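Side-chain contacts in muconate cycloisomerase (Azorhizobium caulinodans, PDB 3MY9), which belongs to the enolase superfamily, in which a capping domain of strands and helices sits beside a TIM-barrel domain, and carries magnesium ions in the model: residues Ile73-Leu78 and Gly102-Ala107; Phe140-Pro145 and Glu152-Met157; Phe252-Leu257 and Met286-Thr291; Ala307-Thr312 and Leu358-Ser363. All blocks are in the same frame, centred on the assembly; numbering follows the deposited sequence.

Interaction 1: Ile73-Leu78 and Gly102-Ala107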
loop_
_atom_site.group_PDB
_atom_site.type_symbol
_atom_site.label_atom_id
_atom_site.label_comp_id
_atom_site.label_asym_id
_atom_site.label_seq_id
_atom_site.Cartn_x
_atom_site.Cartn_y
_atom_site.Cartn_z
ATOM N N ILE A 73 -42.203 -19.631 14.159
ATOM C CA ILE A 73 -42.523 -19.975 12.766
ATOM C C ILE A 73 -41.281 -20.372 11.928
ATOM O O ILE A 73 -41.261 -21.452 11.344
ATOM C CB ILE A 73 -43.439 -18.884 12.084
ATOM C CG1 ILE A 73 -42.657 -17.743 11.420
ATOM C CG2 ILE A 73 -44.423 -18.309 13.096
ATOM C CD1 ILE A 73 -42.337 -17.996 9.945
ATOM N N TYR A 74 -40.243 -19.536 11.891
ATOM C CA TYR A 74 -39.110 -19.794 10.999
ATOM C C TYR A 74 -38.240 -20.977 11.471
ATOM O O TYR A 74 -37.985 -21.911 10.699
ATOM C CB TYR A 74 -38.265 -18.534 10.818
ATOM N N LEU A 75 -37.818 -20.955 12.737
ATOM C CA LEU A 75 -36.844 -21.931 13.254
ATOM C C LEU A 75 -37.458 -23.243 13.789
ATOM O O LEU A 75 -36.785 -24.272 13.809
ATOM C CB LEU A 75 -35.964 -21.273 14.324
ATOM C CG LEU A 75 -35.136 -20.051 13.886
ATOM C CD1 LEU A 75 -34.323 -19.462 15.038
ATOM C CD2 LEU A 75 -34.197 -20.401 12.734
ATOM N N ARG A 76 -38.727 -23.222 14.186
ATOM C CA ARG A 76 -39.391 -24.406 14.776
ATOM C C ARG A 76 -39.226 -25.738 13.997
ATOM O O ARG A 76 -38.936 -26.771 14.611
ATOM C CB ARG A 76 -40.881 -24.121 15.017
ATOM C CG ARG A 76 -41.678 -25.292 15.595
ATOM C CD ARG A 76 -43.172 -25.016 15.564
ATOM N NE ARG A 76 -43.565 -23.989 16.526
ATOM C CZ ARG A 76 -43.878 -24.217 17.802
ATOM N NH1 ARG A 76 -43.837 -25.447 18.317
ATOM N NH2 ARG A 76 -44.232 -23.199 18.577
ATOM N N PRO A 77 -39.424 -25.726 12.657
ATOM C CA PRO A 77 -39.248 -26.956 11.870
ATOM C C PRO A 77 -37.792 -27.415 11.695
ATOM O O PRO A 77 -37.556 -28.546 11.258
ATOM C CB PRO A 77 -39.852 -26.601 10.501
ATOM C CG PRO A 77 -40.430 -25.225 10.633
ATOM C CD PRO A 77 -39.813 -24.587 11.808
ATOM N N LEU A 78 -36.838 -26.535 11.997
ATOM C CA LEU A 78 -35.429 -26.899 12.014
ATOM C C LEU A 78 -35.071 -27.547 13.357
ATOM O O LEU A 78 -34.372 -28.569 13.375
ATOM C CB LEU A 78 -34.548 -25.673 11.742
ATOM C CG LEU A 78 -34.875 -24.892 10.457
ATOM C CD1 LEU A 78 -33.833 -23.819 10.176
ATOM C CD2 LEU A 78 -35.016 -25.831 9.243
ATOM N N GLY A 102 -29.692 -13.364 15.058
ATOM C CA GLY A 102 -28.656 -13.965 15.903
ATOM C C GLY A 102 -29.079 -14.317 17.321
ATOM O O GLY A 102 -28.590 -15.286 17.891
ATOM N N GLU A 103 -29.994 -13.527 17.874
ATOM C CA GLU A 103 -30.498 -13.712 19.239
ATOM C C GLU A 103 -31.298 -15.004 19.369
ATOM O O GLU A 103 -31.022 -15.833 20.235
ATOM C CB GLU A 103 -31.368 -12.517 19.657
ATOM C CG GLU A 103 -30.600 -11.208 19.884
ATOM C CD GLU A 103 -30.300 -10.399 18.603
ATOM O OE1 GLU A 103 -30.902 -10.699 17.542
ATOM O OE2 GLU A 103 -29.467 -9.451 18.669
ATOM N N ALA A 104 -32.285 -15.172 18.501
ATOM C CA ALA A 104 -33.129 -16.362 18.527
ATOM C C ALA A 104 -32.345 -17.657 18.281
ATOM O O ALA A 104 -32.569 -18.664 18.942
ATOM C CB ALA A 104 -34.248 -16.224 17.506
ATOM N N LYS A 105 -31.422 -17.623 17.329
ATOM C CA LYS A 105 -30.566 -18.780 17.034
ATOM C C LYS A 105 -29.702 -19.123 18.252
ATOM O O LYS A 105 -29.586 -20.293 18.609
ATOM C CB LYS A 105 -29.672 -18.518 15.801
ATOM C CG LYS A 105 -30.438 -18.296 14.491
ATOM C CD LYS A 105 -29.588 -17.570 13.462
ATOM C CE LYS A 105 -30.240 -17.568 12.092
ATOM N NZ LYS A 105 -29.428 -16.764 11.138
ATOM N N ALA A 106 -29.114 -18.106 18.884
ATOM C CA ALA A 106 -28.292 -18.322 20.097
ATOM C C ALA A 106 -29.079 -18.978 21.257
ATOM O O ALA A 106 -28.507 -19.759 22.022
ATOM C CB ALA A 106 -27.642 -17.027 20.558
ATOM N N ALA A 107 -30.379 -18.696 21.365
ATOM C CA ALA A 107 -31.221 -19.337 22.395
ATOM C C ALA A 107 -31.392 -20.823 22.117
ATOM O O ALA A 107 -31.449 -21.635 23.046
ATOM C CB ALA A 107 -32.602 -18.659 22.504
#

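Interaction 2: Phe140-Pro145 and Glu152-Met157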
loop_
_atom_site.group_PDB
_atom_site.type_symbol
_atom_site.label_atom_id
_atom_site.label_comp_id
_atom_site.label_asym_id
_atom_site.label_seq_id
_atom_site.Cartn_x
_atom_site.Cartn_y
_atom_site.Cartn_z
ATOM N N PHE A 140 -17.466 -2.322 37.437
ATOM C CA PHE A 140 -18.418 -1.449 38.080
ATOM C C PHE A 140 -18.495 -0.096 37.362
ATOM O O PHE A 140 -17.489 0.593 37.201
ATOM C CB PHE A 140 -18.040 -1.261 39.528
ATOM C CG PHE A 140 -19.035 -0.482 40.289
ATOM C CD1 PHE A 140 -18.934 0.903 40.377
ATOM C CD2 PHE A 140 -20.087 -1.122 40.922
ATOM C CE1 PHE A 140 -19.880 1.644 41.074
ATOM C CE2 PHE A 140 -21.028 -0.385 41.643
ATOM C CZ PHE A 140 -20.922 0.998 41.715
ATOM N N SER A 141 -19.694 0.278 36.930
ATOM C CA SER A 141 -19.871 1.483 36.151
ATOM C C SER A 141 -19.825 2.730 37.040
ATOM O O SER A 141 -20.498 2.800 38.050
ATOM C CB SER A 141 -21.208 1.423 35.414
ATOM O OG SER A 141 -21.410 2.593 34.626
ATOM N N ILE A 142 -18.997 3.698 36.667
ATOM C CA ILE A 142 -18.934 5.001 37.348
ATOM C C ILE A 142 -19.612 6.004 36.415
ATOM O O ILE A 142 -19.025 6.419 35.407
ATOM C CB ILE A 142 -17.458 5.428 37.634
ATOM C CG1 ILE A 142 -16.820 4.461 38.636
ATOM C CG2 ILE A 142 -17.367 6.906 38.118
ATOM C CD1 ILE A 142 -17.422 4.505 40.058
ATOM N N ALA A 143 -20.854 6.351 36.730
ATOM C CA ALA A 143 -21.675 7.169 35.843
ATOM C C ALA A 143 -22.608 8.126 36.575
ATOM O O ALA A 143 -23.515 8.676 35.964
ATOM C CB ALA A 143 -22.496 6.257 34.939
ATOM N N ASP A 144 -22.403 8.306 37.875
ATOM C CA ASP A 144 -23.267 9.162 38.688
ATOM C C ASP A 144 -22.934 10.619 38.400
ATOM O O ASP A 144 -21.757 10.991 38.440
ATOM C CB ASP A 144 -23.053 8.873 40.174
ATOM C CG ASP A 144 -24.201 9.387 41.048
ATOM O OD1 ASP A 144 -24.680 10.519 40.824
ATOM O OD2 ASP A 144 -24.611 8.656 41.970
ATOM N N PRO A 145 -23.956 11.450 38.087
ATOM C CA PRO A 145 -23.735 12.888 37.965
ATOM C C PRO A 145 -23.086 13.468 39.218
ATOM O O PRO A 145 -22.327 14.426 39.130
ATOM C CB PRO A 145 -25.155 13.454 37.790
ATOM C CG PRO A 145 -25.937 12.357 37.202
ATOM C CD PRO A 145 -25.336 11.074 37.725
ATOM N N GLU A 152 -17.331 7.689 47.069
ATOM C CA GLU A 152 -17.540 6.951 48.310
ATOM C C GLU A 152 -17.795 5.483 48.001
ATOM O O GLU A 152 -17.276 4.611 48.694
ATOM C CB GLU A 152 -18.667 7.571 49.147
ATOM C CG GLU A 152 -18.261 8.892 49.776
ATOM C CD GLU A 152 -17.290 8.729 50.954
ATOM O OE1 GLU A 152 -17.506 7.846 51.823
ATOM O OE2 GLU A 152 -16.308 9.502 51.012
ATOM N N ARG A 153 -18.562 5.207 46.949
ATOM C CA ARG A 153 -18.738 3.821 46.479
ATOM C C ARG A 153 -17.386 3.151 46.222
ATOM O O ARG A 153 -17.116 2.072 46.746
ATOM C CB ARG A 153 -19.597 3.756 45.219
ATOM C CG ARG A 153 -21.018 4.165 45.469
ATOM C CD ARG A 153 -21.885 4.061 44.239
ATOM N NE ARG A 153 -23.117 4.824 44.406
ATOM C CZ ARG A 153 -24.129 4.870 43.538
ATOM N NH1 ARG A 153 -24.086 4.187 42.395
ATOM N NH2 ARG A 153 -25.203 5.610 43.829
ATOM N N MET A 154 -16.527 3.818 45.464
ATOM C CA MET A 154 -15.173 3.311 45.193
ATOM C C MET A 154 -14.402 3.112 46.496
ATOM O O MET A 154 -13.705 2.113 46.675
ATOM C CB MET A 154 -14.399 4.284 44.283
ATOM C CG MET A 154 -14.958 4.356 42.875
ATOM S SD MET A 154 -14.130 5.518 41.757
ATOM C CE MET A 154 -12.659 4.553 41.505
ATOM N N ARG A 155 -14.537 4.073 47.401
ATOM C CA ARG A 155 -13.853 4.020 48.704
ATOM C C ARG A 155 -14.174 2.753 49.491
ATOM O O ARG A 155 -13.315 2.225 50.190
ATOM C CB ARG A 155 -14.198 5.253 49.559
ATOM C CG ARG A 155 -12.978 6.025 50.052
ATOM C CD ARG A 155 -12.691 7.318 49.241
ATOM N NE ARG A 155 -13.474 8.458 49.741
ATOM C CZ ARG A 155 -13.113 9.748 49.711
ATOM N NH1 ARG A 155 -11.937 10.153 49.222
ATOM N NH2 ARG A 155 -13.949 10.655 50.208
ATOM N N ALA A 156 -15.415 2.282 49.386
ATOM C CA ALA A 156 -15.834 1.028 50.022
ATOM C C ALA A 156 -15.481 -0.205 49.179
ATOM O O ALA A 156 -15.172 -1.267 49.716
ATOM C CB ALA A 156 -17.329 1.053 50.289
ATOM N N MET A 157 -15.539 -0.076 47.857
ATOM C CA MET A 157 -15.448 -1.248 46.968
ATOM C C MET A 157 -14.022 -1.754 46.715
ATOM O O MET A 157 -13.794 -2.957 46.536
ATOM C CB MET A 157 -16.108 -0.941 45.627
ATOM C CG MET A 157 -17.613 -0.834 45.709
ATOM S SD MET A 157 -18.377 -0.456 44.117
ATOM C CE MET A 157 -19.965 -1.131 44.611
#

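Interaction 3: Phe252-Leu257 and Met286-Thr291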
loop_
_atom_site.group_PDB
_atom_site.type_symbol
_atom_site.label_atom_id
_atom_site.label_comp_id
_atom_site.label_asym_id
_atom_site.label_seq_id
_atom_site.Cartn_x
_atom_site.Cartn_y
_atom_site.Cartn_z
ATOM N N PHE A 252 -18.849 -6.542 15.555
ATOM C CA PHE A 252 -19.959 -7.421 15.936
ATOM C C PHE A 252 -19.641 -8.885 15.712
ATOM O O PHE A 252 -20.083 -9.729 16.476
ATOM C CB PHE A 252 -21.240 -7.061 15.158
ATOM C CG PHE A 252 -21.888 -5.818 15.664
ATOM C CD1 PHE A 252 -21.791 -4.637 14.980
ATOM C CD2 PHE A 252 -22.542 -5.822 16.877
ATOM C CE1 PHE A 252 -22.381 -3.481 15.467
ATOM C CE2 PHE A 252 -23.135 -4.657 17.372
ATOM C CZ PHE A 252 -23.039 -3.493 16.659
ATOM N N ASP A 253 -18.885 -9.174 14.660
ATOM C CA ASP A 253 -18.733 -10.556 14.174
ATOM C C ASP A 253 -17.343 -10.787 13.587
ATOM O O ASP A 253 -16.494 -9.879 13.574
ATOM C CB ASP A 253 -19.852 -10.904 13.161
ATOM C CG ASP A 253 -19.811 -10.043 11.880
ATOM O OD1 ASP A 253 -18.809 -9.350 11.632
ATOM O OD2 ASP A 253 -20.797 -10.066 11.104
ATOM N N ALA A 254 -17.114 -12.001 13.112
ATOM C CA ALA A 254 -15.800 -12.422 12.661
ATOM C C ALA A 254 -15.384 -11.591 11.458
ATOM O O ALA A 254 -14.222 -11.169 11.359
ATOM C CB ALA A 254 -15.797 -13.906 12.336
ATOM N N VAL A 255 -16.323 -11.306 10.571
ATOM C CA VAL A 255 -16.033 -10.458 9.430
ATOM C C VAL A 255 -15.531 -9.054 9.824
ATOM O O VAL A 255 -14.551 -8.561 9.258
ATOM C CB VAL A 255 -17.262 -10.301 8.509
ATOM C CG1 VAL A 255 -16.926 -9.346 7.378
ATOM C CG2 VAL A 255 -17.712 -11.659 7.965
ATOM N N ASP A 256 -16.208 -8.404 10.773
ATOM C CA ASP A 256 -15.771 -7.096 11.228
ATOM C C ASP A 256 -14.351 -7.237 11.804
ATOM O O ASP A 256 -13.500 -6.383 11.588
ATOM C CB ASP A 256 -16.690 -6.506 12.335
ATOM C CG ASP A 256 -18.107 -6.198 11.854
ATOM O OD1 ASP A 256 -18.355 -6.080 10.643
ATOM O OD2 ASP A 256 -18.997 -6.048 12.717
ATOM N N LEU A 257 -14.116 -8.292 12.558
ATOM C CA LEU A 257 -12.861 -8.444 13.247
ATOM C C LEU A 257 -11.727 -8.544 12.237
ATOM O O LEU A 257 -10.728 -7.866 12.398
ATOM C CB LEU A 257 -12.872 -9.643 14.191
ATOM C CG LEU A 257 -11.552 -9.921 14.943
ATOM C CD1 LEU A 257 -11.118 -8.726 15.801
ATOM C CD2 LEU A 257 -11.712 -11.167 15.784
ATOM N N MET A 286 -12.917 -15.259 18.796
ATOM C CA MET A 286 -11.734 -15.162 19.669
ATOM C C MET A 286 -10.477 -15.942 19.168
ATOM O O MET A 286 -9.364 -15.558 19.486
ATOM C CB MET A 286 -12.110 -15.480 21.100
ATOM C CG MET A 286 -12.966 -14.349 21.724
ATOM S SD MET A 286 -12.260 -12.686 21.630
ATOM C CE MET A 286 -10.792 -12.960 22.535
ATOM N N ALA A 287 -10.623 -16.946 18.306
ATOM C CA ALA A 287 -9.430 -17.574 17.712
ATOM C C ALA A 287 -8.696 -16.587 16.799
ATOM O O ALA A 287 -7.468 -16.559 16.767
ATOM C CB ALA A 287 -9.807 -18.798 16.914
ATOM N N ILE A 288 -9.460 -15.798 16.045
ATOM C CA ILE A 288 -8.899 -14.770 15.215
ATOM C C ILE A 288 -8.196 -13.710 16.081
ATOM O O ILE A 288 -7.064 -13.328 15.792
ATOM C CB ILE A 288 -9.946 -14.069 14.355
ATOM C CG1 ILE A 288 -10.583 -15.044 13.375
ATOM C CG2 ILE A 288 -9.307 -12.913 13.586
ATOM C CD1 ILE A 288 -11.872 -14.560 12.827
ATOM N N ALA A 289 -8.886 -13.262 17.128
ATOM C CA ALA A 289 -8.424 -12.200 17.970
ATOM C C ALA A 289 -7.151 -12.604 18.737
ATOM O O ALA A 289 -6.245 -11.794 18.850
ATOM C CB ALA A 289 -9.552 -11.735 18.942
ATOM N N ASP A 290 -7.100 -13.836 19.256
ATOM C CA ASP A 290 -5.899 -14.372 19.936
ATOM C C ASP A 290 -4.689 -14.393 18.997
ATOM O O ASP A 290 -3.604 -13.964 19.363
ATOM C CB ASP A 290 -6.134 -15.818 20.473
ATOM C CG ASP A 290 -7.080 -15.868 21.662
ATOM O OD1 ASP A 290 -7.472 -14.786 22.182
ATOM O OD2 ASP A 290 -7.464 -17.002 22.069
ATOM N N THR A 291 -4.879 -14.904 17.782
ATOM C CA THR A 291 -3.815 -14.896 16.798
ATOM C C THR A 291 -3.349 -13.464 16.520
ATOM O O THR A 291 -2.157 -13.202 16.425
ATOM C CB THR A 291 -4.250 -15.600 15.496
ATOM O OG1 THR A 291 -4.767 -16.890 15.824
ATOM C CG2 THR A 291 -3.062 -15.768 14.550
#

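Interaction 4: Ala307-Thr312 and Leu358-Ser363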
loop_
_atom_site.group_PDB
_atom_site.type_symbol
_atom_site.label_atom_id
_atom_site.label_comp_id
_atom_site.label_asym_id
_atom_site.label_seq_id
_atom_site.Cartn_x
_atom_site.Cartn_y
_atom_site.Cartn_z
ATOM N N ALA A 307 -29.568 -16.224 29.846
ATOM C CA ALA A 307 -28.579 -15.635 28.946
ATOM C C ALA A 307 -27.259 -15.330 29.664
ATOM O O ALA A 307 -26.168 -15.409 29.068
ATOM C CB ALA A 307 -29.138 -14.353 28.326
ATOM N N LEU A 308 -27.364 -14.942 30.926
ATOM C CA LEU A 308 -26.191 -14.666 31.737
ATOM C C LEU A 308 -25.413 -15.941 32.016
ATOM O O LEU A 308 -24.200 -15.929 32.012
ATOM C CB LEU A 308 -26.603 -14.032 33.055
ATOM C CG LEU A 308 -25.481 -13.713 34.039
ATOM C CD1 LEU A 308 -24.438 -12.827 33.393
ATOM C CD2 LEU A 308 -26.101 -13.044 35.252
ATOM N N ALA A 309 -26.106 -17.039 32.267
ATOM C CA ALA A 309 -25.440 -18.335 32.499
ATOM C C ALA A 309 -24.641 -18.708 31.247
ATOM O O ALA A 309 -23.486 -19.108 31.318
ATOM C CB ALA A 309 -26.476 -19.430 32.840
ATOM N N ALA A 310 -25.272 -18.547 30.094
ATOM C CA ALA A 310 -24.624 -18.844 28.815
ATOM C C ALA A 310 -23.355 -17.998 28.634
ATOM O O ALA A 310 -22.296 -18.515 28.277
ATOM C CB ALA A 310 -25.603 -18.629 27.649
ATOM N N GLY A 311 -23.461 -16.712 28.916
ATOM C CA GLY A 311 -22.322 -15.819 28.739
ATOM C C GLY A 311 -21.179 -16.142 29.694
ATOM O O GLY A 311 -20.016 -16.101 29.320
ATOM N N THR A 312 -21.523 -16.487 30.923
ATOM C CA THR A 312 -20.541 -16.829 31.939
ATOM C C THR A 312 -19.785 -18.127 31.604
ATOM O O THR A 312 -18.577 -18.214 31.790
ATOM C CB THR A 312 -21.252 -16.951 33.301
ATOM O OG1 THR A 312 -21.777 -15.665 33.661
ATOM C CG2 THR A 312 -20.294 -17.390 34.352
ATOM N N LEU A 358 -26.010 -25.512 31.600
ATOM C CA LEU A 358 -25.802 -24.100 31.940
ATOM C C LEU A 358 -25.510 -23.913 33.437
ATOM O O LEU A 358 -24.915 -22.915 33.830
ATOM C CB LEU A 358 -27.002 -23.255 31.519
ATOM C CG LEU A 358 -27.162 -23.052 30.010
ATOM C CD1 LEU A 358 -28.578 -22.615 29.657
ATOM C CD2 LEU A 358 -26.127 -22.067 29.482
ATOM N N GLY A 359 -25.915 -24.884 34.252
ATOM C CA GLY A 359 -25.745 -24.829 35.701
ATOM C C GLY A 359 -26.812 -24.011 36.427
ATOM O O GLY A 359 -26.528 -23.427 37.455
ATOM N N ILE A 360 -28.030 -23.984 35.883
ATOM C CA ILE A 360 -29.172 -23.237 36.444
ATOM C C ILE A 360 -30.393 -24.153 36.419
ATOM O O ILE A 360 -30.415 -25.131 35.673
ATOM C CB ILE A 360 -29.484 -21.952 35.611
ATOM C CG1 ILE A 360 -30.049 -22.303 34.225
ATOM C CG2 ILE A 360 -28.238 -21.109 35.425
ATOM C CD1 ILE A 360 -30.312 -21.099 33.356
ATOM N N SER A 361 -31.402 -23.856 37.235
ATOM C CA SER A 361 -32.648 -24.614 37.207
ATOM C C SER A 361 -33.863 -23.702 37.112
ATOM O O SER A 361 -33.871 -22.610 37.675
ATOM C CB SER A 361 -32.755 -25.512 38.438
ATOM O OG SER A 361 -32.155 -24.884 39.556
ATOM N N ILE A 362 -34.882 -24.176 36.395
ATOM C CA ILE A 362 -36.134 -23.451 36.208
ATOM C C ILE A 362 -37.321 -24.392 36.318
ATOM O O ILE A 362 -37.480 -25.283 35.485
ATOM C CB ILE A 362 -36.216 -22.810 34.823
ATOM C CG1 ILE A 362 -35.120 -21.756 34.657
ATOM C CG2 ILE A 362 -37.619 -22.216 34.612
ATOM C CD1 ILE A 362 -35.096 -21.121 33.305
ATOM N N SER A 363 -38.151 -24.181 37.341
ATOM C CA SER A 363 -39.382 -24.964 37.543
ATOM C C SER A 363 -40.604 -24.219 36.995
ATOM O O SER A 363 -40.516 -23.030 36.655
ATOM C CB SER A 363 -39.584 -25.267 39.036
ATOM O OG SER A 363 -39.705 -24.078 39.811
#

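Interaction 1: Ile73-Leu78 and Gly102-Ala107
Leu75 meets Ala104 and Lys105 with one methyl group. Its CD1 lies 4.1 Å from Ala104 CB and equally 4.1 Å from Lys105 CG, and the directions to these two carbons open at roughly 80°, so the methyl sits in the angle between two consecutive side chains of the facing helix. The torsions account for this reach. With chi1 at -60° the CG of Leu75 stands anti to the carbonyl carbon, and chi2 near 179° sets CD1 anti to CA, making it the far end of an extended branch directed at segment 102-107. Ala104 turns its CB toward Leu75, whereas Lys105 presents the flank of its chain. The lysine runs extended beyond CG and crosses the leucine at about a right angle, so the leucine methyl abuts the side of the lysine chain, and the amino end takes no part. That end is engaged elsewhere: Lys105 NZ forms a salt bridge with Asp95 and a hydrogen bond with the carbonyl oxygen of Leu98. Its aliphatic part also touches Met91 and Met94, and Met94 touches Leu75 as well, so helix 87-97 adds a third wall to the contact. The backbones remain well apart, the CA atoms of Leu75 and Lys105 being 8.0 Å from each other, and the interface between the two segments is small, at 100 Å². All three touching residues are buried. Such apolar packing between helices 64-79 and 102-120, with helix 87-97 alongside, is characteristic of the helical part of the enolase-superfamily N-terminal capping domain.

Interaction 2: Phe140-Pro145 and Glu152-Met157
Met157 lays its sulfur over the ring of Phe140. SD is 3.6 Å from the ring centroid and only 9° off the ring normal, a face-on Met-aromatic contact. The two side chains cross at about a right angle, the methionine extended and the phenylalanine with CG anti to its backbone N (chi1 -175°), which directs the ring at the helix. The thioether methyl continues across the same face toward CE2, although the modelled 3.2 Å between Met157 CE and Phe140 CE2 is short enough to be doubtful in detail. Arg153 approaches the ring differently: its CD stands at the edge, 4.1 Å from Phe140 CZ. Beyond that carbon, the guanidinium turns a face to Asp144. OD2 of Asp144 is 3.6 Å from NH2 of Arg153 but lies well out of the guanidinium plane, where no N-H points at it, so this long salt bridge is a matter of charge alone; Asp144 OD1 accepts a hydrogen bond from the backbone N of Asp146. On the buried side, Ile142 CD1 comes within 3.7 Å of Met154 CG, again nearly perpendicular, and Met154 SD also lies against that methyl. Strand 140-142 and helix 152-157 run nearly antiparallel, at 153°, within the beta-alpha-beta unit that leads to strand 164-168. Phe165 of that next strand touches Phe140, Ile142 and Met154, while Met184 of helix 174-188 touches the last two.

Interaction 3: Phe252-Leu257 and Met286-Thr291
Leu257 and Ile288 form the tight part of this contact. CD2 of Leu257 lies 3.7 Å from Ile288 CB, with Ile288 CG2 at a similar distance, and the same methyl is 3.9 Å from Ala289 CB. One leucine branch thus presses on two successive residues close to the helix backbone, where even the N of Ala289 is within van der Waals range. The side chains slide past each other in opposite directions rather than meeting at their ends: Leu257 holds CG anti to its backbone N (chi1 178°), while Ile288 places CG2 anti to its own and so offers this branch to the leucine. The CA atoms of Leu257 and Ala289, 7.5 Å apart, are the nearest CA pair across the two segments.

Toward the start of helix 254-263 the packing is looser. Ala254 CB reaches only the outlying CD1 of Ile288, at 4.0 Å. This flank faces protein too, since Ile288 packs on Ile288 of a second subunit and Ala254 on Thr291 of that subunit. Nearby polar groups are bonded within their own segments: Asp253 is the N-cap and its OD1 accepts from Asp256 N at 2.9 Å, while Asp256 OD2 receives Phe252 N through its anti lone pair and also forms a salt bridge with Arg228. Thr291 OG1 bonds back to Ala287 O, 2.9 Å away. The chemistry between the two barrel-domain helices is therefore entirely apolar, implying an association that rests on shape and burial, with an isoleucine shared between intrachain packing and the subunit interface.

Interaction 4: Ala307-Thr312 and Leu358-Ser363
Leu358 can be followed outward against the helix that carries Ala309 and Ala310. Its CB comes first, 4.1 Å from Ala309 CB. CG, anti to the carbonyl carbon at chi1 -71°, is a branch point set further back, with Ala309 CB 4.6 Å away. From there the chain divides: CD1 runs alongside the helix, back toward its Ala307 end, and CD2 turns in to lie 3.6 Å from Ala310 CA and 3.9 Å from Ala310 CB. The inward methyl is so near the helix backbone that the N of Ala310 is also in contact. Small side chains make this possible, and the CA atoms of Ala309 and Leu358 are just 5.8 Å apart. The helix is 305-316, in the barrel domain of the enolase-superfamily fold, and the partner is the loop between strand 349-351 and helix 364-370. Helix 102-120, of the capping domain, closes over the same spot: its Met110 touches both Ala310 and Leu358, and Asp114 OD1 accepts from Leu358 N. The carbonyl oxygen of Leu358 bonds to Gln313 NE2 and lies close to Ala309 CB.

Past Gly359, whose phi of 82° turns the chain, Ile360 makes the second touch. Here the short branch does the work: CG2 is 3.6 Å from Ala309 CB, while CG1 occupies the place between the backbone N and the carbonyl carbon. Ala309 CB is thereby met by both Leu358 and Ile360. Further along, Thr312 OG1 bonds to Leu308 O at 2.9 Å, and Thr312 N reaches that oxygen from the opposite face of its plane.

In the fold
Interactions 1, 3 and 4 are buried and apolar, whereas interaction 2 is only partly buried and alone adds a sulfur-aromatic contact and a long ion pair. Interaction 1 belongs to the capping domain; 3 and 4 lie in the barrel domain, and interaction 2 joins the strand and helix that open the barrel. Helix 102-120 connects two of them, holding one segment of interaction 1 and, further along, touching interaction 4, whose nearest atoms are about 6 Å from interaction 1. Interactions 1 and 2 lie on opposite sides of the chain's centre, 40 Å between centres. Of the four, interaction 3 is the one that neighbouring subunits touch.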